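Local atomic coordinates of ATP-dependent Clp protease proteolytic subunit (Plasmodium falciparum, PDB entry 4GM2), a protein that serves as an inactive subunit of the apicoplast Clp protease complex, which probably degrades proteins with an ATPase partner. Residues 36-41 and 75-80; 66-71 and 104-109; 132-137 and 182-187. One frame throughout, in Å; residues are numbered along the deposited sequence.

Contact 1 of 3, residues 36-41 and 75-80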
# COMPACT_ATOMS: atom_id res chain seq x y z
N PRO A 36 -3.21 23.20 -5.93
CA PRO A 36 -4.11 24.02 -5.12
C PRO A 36 -3.87 23.76 -3.63
O PRO A 36 -3.50 22.65 -3.25
CB PRO A 36 -5.49 23.51 -5.51
CG PRO A 36 -5.32 23.02 -6.91
CD PRO A 36 -3.93 22.48 -7.00
N ILE A 37 -4.06 24.77 -2.79
CA ILE A 37 -3.83 24.59 -1.35
C ILE A 37 -5.06 23.97 -0.68
O ILE A 37 -5.87 24.67 -0.07
CB ILE A 37 -3.39 25.91 -0.65
CG1 ILE A 37 -2.36 26.66 -1.51
CG2 ILE A 37 -2.83 25.62 0.74
CD1 ILE A 37 -1.94 27.99 -0.93
N TYR A 38 -5.18 22.65 -0.82
CA TYR A 38 -6.20 21.87 -0.12
C TYR A 38 -5.95 21.90 1.39
O TYR A 38 -4.83 22.18 1.82
CB TYR A 38 -6.17 20.41 -0.59
CG TYR A 38 -6.34 20.20 -2.08
CD1 TYR A 38 -5.24 19.97 -2.90
CD2 TYR A 38 -7.61 20.22 -2.66
CE1 TYR A 38 -5.39 19.77 -4.26
CE2 TYR A 38 -7.77 20.02 -4.03
CZ TYR A 38 -6.66 19.80 -4.82
OH TYR A 38 -6.81 19.61 -6.17
N PRO A 39 -6.98 21.59 2.20
CA PRO A 39 -6.82 21.53 3.66
C PRO A 39 -5.57 20.78 4.13
O PRO A 39 -4.88 21.25 5.04
CB PRO A 39 -8.09 20.81 4.13
CG PRO A 39 -9.11 21.18 3.11
CD PRO A 39 -8.40 21.40 1.80
N HIS A 40 -5.27 19.64 3.50
CA HIS A 40 -4.12 18.83 3.88
C HIS A 40 -2.80 19.39 3.42
O HIS A 40 -1.75 19.07 4.00
CB HIS A 40 -4.28 17.39 3.39
CG HIS A 40 -4.26 17.25 1.90
ND1 HIS A 40 -3.13 17.02 1.21
CD2 HIS A 40 -5.29 17.31 0.96
CE1 HIS A 40 -3.41 16.94 -0.11
NE2 HIS A 40 -4.74 17.12 -0.26
N ILE A 41 -2.83 20.22 2.38
CA ILE A 41 -1.62 20.85 1.85
C ILE A 41 -1.09 21.91 2.82
O ILE A 41 0.11 21.94 3.10
CB ILE A 41 -1.85 21.45 0.44
CG1 ILE A 41 -2.02 20.34 -0.61
CG2 ILE A 41 -0.74 22.42 0.06
CD1 ILE A 41 -0.83 19.41 -0.79
N LYS A 75 -14.05 25.95 -8.89
CA LYS A 75 -14.54 25.45 -7.60
C LYS A 75 -13.55 25.75 -6.48
O LYS A 75 -12.33 25.60 -6.66
CB LYS A 75 -14.83 23.94 -7.65
CG LYS A 75 -15.71 23.47 -8.80
CD LYS A 75 -17.14 23.99 -8.70
CE LYS A 75 -17.91 23.72 -9.99
NZ LYS A 75 -19.22 24.43 -10.01
N ILE A 76 -14.07 26.19 -5.35
CA ILE A 76 -13.27 26.40 -4.16
C ILE A 76 -12.96 25.05 -3.53
O ILE A 76 -13.86 24.28 -3.20
CB ILE A 76 -13.96 27.37 -3.17
CG1 ILE A 76 -13.70 28.81 -3.60
CG2 ILE A 76 -13.45 27.17 -1.74
CD1 ILE A 76 -14.65 29.82 -2.98
N ILE A 77 -11.66 24.75 -3.41
CA ILE A 77 -11.20 23.46 -2.89
C ILE A 77 -10.79 23.53 -1.42
O ILE A 77 -10.43 22.52 -0.82
CB ILE A 77 -10.06 22.86 -3.75
CG1 ILE A 77 -8.98 23.91 -4.08
CG2 ILE A 77 -10.63 22.28 -5.04
CD1 ILE A 77 -7.98 24.17 -2.96
N ASN A 78 -10.84 24.74 -0.86
CA ASN A 78 -10.54 24.96 0.55
C ASN A 78 -11.43 26.06 1.10
O ASN A 78 -11.28 27.24 0.74
CB ASN A 78 -9.06 25.30 0.74
CG ASN A 78 -8.61 25.18 2.19
OD1 ASN A 78 -9.42 25.18 3.12
ND2 ASN A 78 -7.29 25.07 2.39
N LEU A 79 -12.35 25.68 1.97
CA LEU A 79 -13.28 26.65 2.56
C LEU A 79 -12.57 27.56 3.56
O LEU A 79 -13.04 28.65 3.86
CB LEU A 79 -14.47 25.94 3.22
CG LEU A 79 -15.39 25.06 2.36
CD1 LEU A 79 -16.40 24.33 3.23
CD2 LEU A 79 -16.11 25.86 1.29
N ASN A 80 -11.41 27.12 4.04
CA ASN A 80 -10.64 27.86 5.04
C ASN A 80 -9.28 28.31 4.53
O ASN A 80 -8.34 28.51 5.30
CB ASN A 80 -10.51 27.01 6.31
CG ASN A 80 -11.86 26.65 6.89
OD1 ASN A 80 -12.61 27.52 7.34
ND2 ASN A 80 -12.20 25.36 6.88

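Contact 2 of 3, residues 66-71 and 104-109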
# COMPACT_ATOMS: atom_id res chain seq x y z
N ASN A 66 3.98 26.92 -7.21
CA ASN A 66 3.28 26.84 -8.48
C ASN A 66 1.85 26.41 -8.19
O ASN A 66 1.52 25.22 -8.25
CB ASN A 66 3.98 25.87 -9.43
CG ASN A 66 3.43 25.93 -10.84
OD1 ASN A 66 2.81 26.90 -11.24
ND2 ASN A 66 3.68 24.87 -11.61
N SER A 67 1.00 27.38 -7.87
CA SER A 67 -0.33 27.10 -7.32
C SER A 67 -1.40 28.07 -7.80
O SER A 67 -1.11 29.24 -8.08
CB SER A 67 -0.26 27.13 -5.79
OG SER A 67 -1.53 26.88 -5.22
N THR A 68 -2.64 27.58 -7.87
CA THR A 68 -3.80 28.40 -8.20
C THR A 68 -4.57 28.80 -6.93
O THR A 68 -5.72 29.25 -7.00
CB THR A 68 -4.73 27.70 -9.22
OG1 THR A 68 -5.13 26.42 -8.72
CG2 THR A 68 -4.02 27.53 -10.55
N GLY A 69 -3.93 28.63 -5.78
CA GLY A 69 -4.49 29.05 -4.50
C GLY A 69 -5.55 28.11 -3.98
O GLY A 69 -5.36 26.90 -3.94
N ASP A 70 -6.69 28.68 -3.57
CA ASP A 70 -7.80 27.91 -3.02
C ASP A 70 -8.88 27.57 -4.04
O ASP A 70 -9.92 27.01 -3.69
CB ASP A 70 -8.42 28.63 -1.82
CG ASP A 70 -9.06 29.96 -2.18
OD1 ASP A 70 -8.68 30.56 -3.21
OD2 ASP A 70 -9.95 30.41 -1.42
N ILE A 71 -8.65 27.93 -5.31
CA ILE A 71 -9.57 27.55 -6.38
C ILE A 71 -8.95 26.54 -7.35
O ILE A 71 -7.73 26.51 -7.55
CB ILE A 71 -10.17 28.77 -7.15
CG1 ILE A 71 -9.08 29.62 -7.82
CG2 ILE A 71 -11.04 29.62 -6.24
CD1 ILE A 71 -8.88 29.33 -9.29
N LEU A 104 7.19 29.43 -9.68
CA LEU A 104 7.59 28.57 -10.79
C LEU A 104 6.60 28.55 -11.96
O LEU A 104 6.79 27.81 -12.92
CB LEU A 104 7.85 27.15 -10.29
CG LEU A 104 9.29 26.68 -10.08
CD1 LEU A 104 10.19 27.76 -9.49
CD2 LEU A 104 9.29 25.44 -9.22
N GLY A 105 5.55 29.36 -11.87
CA GLY A 105 4.52 29.41 -12.91
C GLY A 105 3.33 30.26 -12.52
O GLY A 105 3.08 31.30 -13.12
N LYS A 106 2.59 29.79 -11.52
CA LYS A 106 1.39 30.48 -11.05
C LYS A 106 1.43 30.70 -9.54
O LYS A 106 1.88 29.83 -8.79
CB LYS A 106 0.13 29.69 -11.42
CG LYS A 106 -0.18 29.63 -12.90
CD LYS A 106 -1.17 28.52 -13.24
CE LYS A 106 -0.51 27.15 -13.21
NZ LYS A 106 -1.41 26.07 -13.69
N ALA A 107 0.96 31.86 -9.10
CA ALA A 107 0.74 32.11 -7.69
C ALA A 107 -0.50 32.98 -7.60
O ALA A 107 -0.43 34.21 -7.57
CB ALA A 107 1.94 32.80 -7.06
N TYR A 108 -1.66 32.32 -7.58
CA TYR A 108 -2.95 33.00 -7.62
C TYR A 108 -3.61 33.03 -6.24
O TYR A 108 -3.51 32.07 -5.47
CB TYR A 108 -3.88 32.33 -8.62
CG TYR A 108 -3.40 32.32 -10.06
CD1 TYR A 108 -2.46 33.25 -10.52
CD2 TYR A 108 -3.91 31.40 -10.97
CE1 TYR A 108 -2.03 33.24 -11.84
CE2 TYR A 108 -3.48 31.38 -12.29
CZ TYR A 108 -2.55 32.31 -12.72
OH TYR A 108 -2.13 32.29 -14.03
N GLY A 109 -4.29 34.13 -5.95
CA GLY A 109 -5.05 34.28 -4.72
C GLY A 109 -4.22 34.14 -3.47
O GLY A 109 -3.29 34.91 -3.24

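Contact 3 of 3, residues 132-137 and 182-187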
# COMPACT_ATOMS: atom_id res chain seq x y z
N CYS A 132 -1.85 36.67 -9.16
CA CYS A 132 -3.21 37.18 -9.12
C CYS A 132 -3.66 37.45 -7.70
O CYS A 132 -3.40 36.66 -6.80
CB CYS A 132 -4.16 36.19 -9.78
SG CYS A 132 -5.88 36.75 -9.80
N LEU A 133 -4.33 38.59 -7.51
CA LEU A 133 -5.05 38.86 -6.28
C LEU A 133 -6.55 38.89 -6.57
O LEU A 133 -7.02 39.65 -7.43
CB LEU A 133 -4.59 40.16 -5.63
CG LEU A 133 -3.18 40.20 -5.03
CD1 LEU A 133 -2.73 41.64 -4.80
CD2 LEU A 133 -3.08 39.39 -3.75
N ASN A 134 -7.30 38.04 -5.88
CA ASN A 134 -8.74 37.96 -6.08
C ASN A 134 -9.45 39.11 -5.38
O ASN A 134 -8.98 39.62 -4.35
CB ASN A 134 -9.30 36.63 -5.58
CG ASN A 134 -8.64 35.43 -6.23
OD1 ASN A 134 -8.37 35.42 -7.43
ND2 ASN A 134 -8.37 34.40 -5.43
N GLN A 135 -10.58 39.52 -5.95
CA GLN A 135 -11.47 40.48 -5.31
C GLN A 135 -11.88 39.92 -3.95
O GLN A 135 -12.33 38.77 -3.87
CB GLN A 135 -12.70 40.73 -6.19
CG GLN A 135 -13.67 41.76 -5.63
CD GLN A 135 -15.05 41.66 -6.24
OE1 GLN A 135 -16.05 41.94 -5.58
NE2 GLN A 135 -15.12 41.25 -7.50
N SER A 136 -11.72 40.72 -2.90
CA SER A 136 -11.97 40.29 -1.53
C SER A 136 -13.27 39.50 -1.40
O SER A 136 -14.33 39.93 -1.86
CB SER A 136 -11.97 41.48 -0.57
OG SER A 136 -10.66 41.98 -0.40
N TYR A 137 -13.17 38.33 -0.78
CA TYR A 137 -14.26 37.38 -0.71
C TYR A 137 -14.28 36.66 0.64
O TYR A 137 -13.24 36.50 1.28
CB TYR A 137 -14.15 36.36 -1.86
CG TYR A 137 -12.87 35.54 -1.86
CD1 TYR A 137 -12.89 34.19 -1.52
CD2 TYR A 137 -11.65 36.12 -2.21
CE1 TYR A 137 -11.72 33.44 -1.52
CE2 TYR A 137 -10.47 35.38 -2.21
CZ TYR A 137 -10.51 34.04 -1.87
OH TYR A 137 -9.35 33.30 -1.88
N GLU A 182 -11.05 45.36 -4.74
CA GLU A 182 -12.43 45.45 -5.20
C GLU A 182 -12.55 44.95 -6.64
O GLU A 182 -13.65 44.87 -7.19
CB GLU A 182 -12.95 46.89 -5.07
CG GLU A 182 -13.13 47.35 -3.63
CD GLU A 182 -13.53 48.80 -3.50
OE1 GLU A 182 -12.90 49.52 -2.70
OE2 GLU A 182 -14.47 49.24 -4.21
N ARG A 183 -11.41 44.62 -7.23
CA ARG A 183 -11.33 44.07 -8.58
C ARG A 183 -10.27 42.97 -8.60
O ARG A 183 -9.35 42.97 -7.78
CB ARG A 183 -10.93 45.16 -9.58
CG ARG A 183 -11.99 46.20 -9.88
CD ARG A 183 -12.99 45.70 -10.91
NE ARG A 183 -13.99 46.72 -11.24
CZ ARG A 183 -15.12 46.92 -10.55
NH1 ARG A 183 -15.41 46.18 -9.49
NH2 ARG A 183 -15.96 47.87 -10.94
N ASP A 184 -10.41 42.02 -9.53
CA ASP A 184 -9.35 41.03 -9.78
C ASP A 184 -8.20 41.70 -10.52
O ASP A 184 -8.41 42.40 -11.51
CB ASP A 184 -9.89 39.86 -10.61
CG ASP A 184 -10.77 38.93 -9.80
OD1 ASP A 184 -10.71 38.95 -8.55
OD2 ASP A 184 -11.53 38.16 -10.42
N LYS A 185 -6.98 41.48 -10.03
CA LYS A 185 -5.79 42.06 -10.65
C LYS A 185 -4.78 40.99 -11.03
O LYS A 185 -4.43 40.14 -10.22
CB LYS A 185 -5.16 43.11 -9.73
CG LYS A 185 -4.36 44.18 -10.46
CD LYS A 185 -3.81 45.21 -9.50
CE LYS A 185 -3.04 46.32 -10.22
NZ LYS A 185 -3.94 47.30 -10.88
N TYR A 186 -4.32 41.04 -12.28
CA TYR A 186 -3.34 40.08 -12.77
C TYR A 186 -1.98 40.72 -13.01
O TYR A 186 -1.90 41.88 -13.44
CB TYR A 186 -3.85 39.39 -14.04
CG TYR A 186 -5.04 38.48 -13.78
CD1 TYR A 186 -6.35 38.97 -13.84
CD2 TYR A 186 -4.85 37.13 -13.47
CE1 TYR A 186 -7.43 38.14 -13.59
CE2 TYR A 186 -5.93 36.29 -13.23
CZ TYR A 186 -7.21 36.80 -13.29
OH TYR A 186 -8.29 35.97 -13.04
N PHE A 187 -0.93 39.98 -12.70
CA PHE A 187 0.43 40.47 -12.79
C PHE A 187 1.29 39.49 -13.56
O PHE A 187 1.21 38.28 -13.35
CB PHE A 187 1.04 40.62 -11.39
CG PHE A 187 0.25 41.48 -10.45
CD1 PHE A 187 -0.78 40.94 -9.69
CD2 PHE A 187 0.55 42.83 -10.30
CE1 PHE A 187 -1.51 41.74 -8.81
CE2 PHE A 187 -0.17 43.63 -9.43
CZ PHE A 187 -1.20 43.08 -8.68

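Contact 1 of 3, residues 36-41 and 75-80
The amide nitrogen ND2 of Asn-78 is held by two acceptors. One lies across the contact: ND2 donates to Ile-37 O at 2.9 Å, and the N-H points almost straight at the oxygen (162°). The acceptor lies close to the amide plane of Asn-78, while ND2 itself is somewhat tilted from the carbonyl plane of Ile-37. The second acceptor is Asp-84 OD2, on helix 81-94. The other end of the amide is also used. Asn-78 OD1 accepts from the backbone N of Asn-80 at 2.9 Å, an Asx turn that leads into that helix. With both ends engaged, the amide is fixed in its rotation. Its CG stands anti to the backbone nitrogen (chi1 -165°), which carries the group across to the other segment. Pro-39 slides past it in the opposite sense, with Pro-39 CD 3.8 Å from Asn-78 CG.

Next to this polar pair lies an apolar patch made by Ile-77. Its CD1 reaches Pro-36 CB at 3.6 Å and comes equally near Ile-37 O. Its CB meets the ring of Tyr-38 obliquely, 3.7 Å from Tyr-38 CE2. Pro-36 CB lies over one face of that ring, toward the rim. Ile-37 is the centre of an inverse gamma turn, closed by a weak bond from Tyr-38 N to Pro-36 O.

Tyr-38 is the N-cap residue of helix 39-55. The contact therefore joins the lead-in to that helix with the lead-in to helix 81-94. The turn that follows strand 61-67 lies beside both segments: Ile-37 bonds through its backbone to Gly-69, and Ile-77 to Asp-70. Asn-80 ND2 also bonds to Asn-73 OD1 of a neighbouring subunit.

Contact 2 of 3, residues 66-71 and 104-109
Thr-68 and Lys-106 lie side by side and point the same way, while Tyr-108 slants across Thr-68. One methyl serves both neighbours. Thr-68 CG2 is 4.0 Å from Lys-106 CD and 3.9 Å from Tyr-108 CD2. Lys-106 also packs on the tyrosine, its CB lying over one ring face toward the rim. The lysine chain bends at chi3 (-75°), and its CE passes Asn-66 OD1. The hydroxyl of Thr-68 turns to its own segment and donates to Ile-71 O at 2.9 Å, across a type II' turn from Thr-68 to Ile-71.

Beneath these side chains the backbones form a single parallel bridge, Ser-67 with Ala-107, between the end of strand 61-67 and strand 106-108. Ser-67 N donates to Lys-106 O at 2.8 Å, and Ser-67 O accepts from Tyr-108 N at 3.2 Å. Strand 106-108 is followed by Gly-109, the N-cap of helix 110-116. In active S14 peptidases this strand-to-helix junction bears the nucleophilic serine; by family comparison Gly-109 probably occupies that position, consistent with an inactive subunit.

Asn-66 adds a side-chain bond next to the bridge. Its chi1 of -170° swings the amide toward Lys-106 N, and OD1 accepts from it at 2.9 Å. Ser-67 OG accepts from Gly-69 N, an ST turn, and also bonds to Ser-35 O. Asn-66, Leu-104, Lys-106 and Tyr-108 all touch another subunit, where Leu-104 O bonds to Ser-87 OG.

Contact 3 of 3, residues 132-137 and 182-187
Cys-132 SG sits over one face of the Tyr-186 ring, 3.8 Å from the ring centroid and shifted toward the rim. This is a sulfur-aromatic contact, and the nearest ring atom is Tyr-186 CE2 at 3.5 Å. A fully extended path from N through CA and CB to SG (chi1 180°) carries the sulfur there. The Phe-187 ring is met differently. The backbone N of Cys-132 lies at its edge, near the ring plane, and Leu-133 CD1 approaches obliquely, 4.2 Å from Phe-187 CE1. Phe-195 meets the same ring with the two planes at about 45°.

Between these groups the strands run antiparallel. Leu-133 and Lys-185 form a hydrogen-bonded pair: Leu-133 N donates to Lys-185 O at 3.1 Å, and Lys-185 N to Leu-133 O at 3.2 Å. Cys-132 and Tyr-186 form the adjoining non-hydrogen-bonded pair. Past the strand ends a side chain continues the link. Asp-184 OD1 accepts from Gln-135 N at 2.7 Å and is met almost along its C-O bond. The same oxygen lies close to Asn-134 CA. Gln-135 then reaches on with its extended chain, and its CG packs 3.5 Å from Glu-182 O.

Strands 130-133 and 185-188 belong to the small mixed sheet that also takes in strand 106-108. The long helix 148-170 and the short helix 174-180 lie between the paired segments. In active members of the Clp protease family, this pairing brings together the histidine and aspartate of the catalytic triad. By family comparison, Asn-134 probably stands at the histidine position and Asp-184 at the aspartate position. The aspartate is probably kept while the histidine position holds asparagine, which fits an inactive Clp subunit.

Contact 2 ties strand 106-108, at one edge of the small mixed sheet, to strand 61-67 of the parallel sheet. Contact 3 pairs strand 130-133 with the other outer strand, 185-188. Gly-109 N bonds to Cys-132 O between them. Contact 2 is the closest to the chain centre. It relies on a parallel bridge and one asparagine side-chain bond and includes no exposed residue. Contact 3 is antiparallel; half of its touching residues are exposed, and no other subunit touches it. Contact 1 has no strand pairing; one asparagine amide and an apolar patch join two helix starts. It meets contact 2 at the turn after strand 61-67, not contact 3. Contacts 1 and 2 both face neighbouring subunits.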